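Local coordinates for cytosine deaminase (Klebsiella pneumoniae, PDB 4R88), which catalyses the hydrolytic deamination of cytosine to uracil and ammonia, and here holds the analogue 5-fluorocytosine in its iron-containing active site, at residues 118-123 with 146-151. Sequence-based numbering, arbitrary orientation.
With 1LD (5-fluorocytosine), chain S.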
# COMPACT_ATOMS: atom_id res chain seq x y z
N VAL B 118 10.36 -23.47 -3.08
CA VAL B 118 11.80 -23.61 -3.07
C VAL B 118 12.22 -24.07 -4.45
O VAL B 118 11.69 -25.06 -4.96
CB VAL B 118 12.25 -24.66 -2.05
CG1 VAL B 118 13.78 -24.73 -1.97
CG2 VAL B 118 11.65 -24.36 -0.70
N ASP B 119 13.16 -23.35 -5.05
CA ASP B 119 13.61 -23.66 -6.40
C ASP B 119 14.33 -25.00 -6.39
O ASP B 119 15.34 -25.15 -5.72
CB ASP B 119 14.51 -22.54 -6.94
CG ASP B 119 14.94 -22.75 -8.39
OD1 ASP B 119 15.77 -21.95 -8.86
OD2 ASP B 119 14.46 -23.70 -9.06
N VAL B 120 13.81 -25.97 -7.13
CA VAL B 120 14.48 -27.26 -7.25
C VAL B 120 15.26 -27.42 -8.55
O VAL B 120 15.88 -28.47 -8.78
CB VAL B 120 13.48 -28.44 -7.02
CG1 VAL B 120 12.87 -28.36 -5.62
CG2 VAL B 120 12.39 -28.43 -8.08
N THR B 121 15.27 -26.39 -9.41
CA THR B 121 16.14 -26.44 -10.59
C THR B 121 17.57 -26.09 -10.17
O THR B 121 18.11 -25.04 -10.51
CB THR B 121 15.66 -25.56 -11.78
OG1 THR B 121 15.36 -24.23 -11.34
CG2 THR B 121 14.41 -26.17 -12.40
N ASP B 122 18.16 -27.02 -9.42
CA ASP B 122 19.49 -26.88 -8.83
C ASP B 122 19.90 -28.30 -8.49
O ASP B 122 19.32 -28.90 -7.59
CB ASP B 122 19.40 -26.04 -7.55
CG ASP B 122 20.75 -25.88 -6.84
OD1 ASP B 122 20.84 -25.00 -5.96
OD2 ASP B 122 21.71 -26.63 -7.14
N PRO B 123 20.89 -28.85 -9.22
CA PRO B 123 21.20 -30.27 -9.01
C PRO B 123 21.61 -30.62 -7.57
O PRO B 123 21.48 -31.78 -7.19
CB PRO B 123 22.34 -30.55 -10.00
CG PRO B 123 22.75 -29.23 -10.56
CD PRO B 123 21.59 -28.30 -10.38
N ILE B 146 6.28 -26.82 2.19
CA ILE B 146 7.33 -26.61 1.20
C ILE B 146 6.84 -27.05 -0.16
O ILE B 146 6.34 -28.17 -0.31
CB ILE B 146 8.59 -27.40 1.57
CG1 ILE B 146 9.16 -26.86 2.89
CG2 ILE B 146 9.63 -27.31 0.43
CD1 ILE B 146 10.26 -27.71 3.48
N VAL B 147 6.98 -26.17 -1.15
CA VAL B 147 6.57 -26.48 -2.51
C VAL B 147 7.81 -26.75 -3.34
O VAL B 147 8.75 -25.96 -3.33
CB VAL B 147 5.83 -25.32 -3.18
CG1 VAL B 147 5.26 -25.77 -4.53
CG2 VAL B 147 4.72 -24.78 -2.28
N ALA B 148 7.83 -27.86 -4.07
CA ALA B 148 8.92 -28.11 -4.99
C ALA B 148 8.66 -27.29 -6.26
O ALA B 148 7.79 -27.61 -7.08
CB ALA B 148 9.06 -29.62 -5.28
N PHE B 149 9.42 -26.21 -6.41
CA PHE B 149 9.17 -25.21 -7.44
C PHE B 149 10.29 -25.22 -8.48
O PHE B 149 11.42 -24.87 -8.17
CB PHE B 149 9.04 -23.83 -6.79
CG PHE B 149 8.99 -22.70 -7.77
CD1 PHE B 149 8.03 -22.66 -8.77
CD2 PHE B 149 9.91 -21.66 -7.68
CE1 PHE B 149 7.98 -21.59 -9.68
CE2 PHE B 149 9.87 -20.58 -8.59
CZ PHE B 149 8.90 -20.55 -9.58
N PRO B 150 9.97 -25.63 -9.71
CA PRO B 150 11.02 -25.72 -10.74
C PRO B 150 11.18 -24.37 -11.43
O PRO B 150 10.67 -24.20 -12.53
CB PRO B 150 10.44 -26.76 -11.71
CG PRO B 150 8.94 -26.57 -11.62
CD PRO B 150 8.66 -26.10 -10.19
N GLN B 151 11.86 -23.42 -10.79
CA GLN B 151 11.95 -22.06 -11.31
C GLN B 151 12.30 -21.99 -12.80
O GLN B 151 11.68 -21.22 -13.56
CB GLN B 151 12.98 -21.24 -10.54
CG GLN B 151 13.22 -19.86 -11.13
CD GLN B 151 12.05 -18.96 -10.89
OE1 GLN B 151 11.98 -18.29 -9.86
NE2 GLN B 151 11.11 -18.93 -11.83
N1 1LD S . 9.78 -16.69 -9.20
C6 1LD S . 9.94 -15.87 -8.14
C2 1LD S . 8.77 -16.48 -10.06
O2 1LD S . 8.61 -17.32 -11.14
N3 1LD S . 7.89 -15.48 -9.90
C4 1LD S . 8.01 -14.64 -8.86
N4 1LD S . 7.07 -13.57 -8.71
C5 1LD S . 9.05 -14.82 -7.93
F 1LD S . 9.19 -14.01 -6.88
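The ring of Phe149 meets Asp119 CA obliquely, carries Gln151 CA over one face, 3.7 Å above its plane and offset toward the rim, and turns an edge toward O2 of 5-fluorocytosine, with CZ 3.6 Å from that oxygen. His209 stacks with the ring, for which a flat aromatic is well suited. CB of Gln151 lies against the Asp119 carboxylate (3.2 Å from OD2), while its amide, turned 77° from the carboxylate plane, goes on to the ligand. OD2 of Asp119 takes the Thr121 hydroxyl on its syn lone pair; the N-H of Thr121 comes from one face, closing an Asx turn, and that of Gln151 from the opposite face (N to OD2 3.1 Å). Lys87 and Trp83 hold OD1. Strands 111-119 and 143-149 run parallel: Val118 N bonds Val147 O, Phe149 N bonds Val118 O, and the ladder continues one bond past strand 111-119, Val120 N to Phe149 O (2.8 Å). Val118 CG2 packs on Ile146 CG2 where the TIM barrel faces helix 126-137. Gln151, bent at chi2 (72°), accepts from ligand N1 through OE1 (2.8 Å) and donates to O2 through NE2 (3.1 Å). That pair reads the pyrimidine edge, while the buried carboxylate, probably ionised beside Lys87, probably helps to hold the turn bearing Gln151.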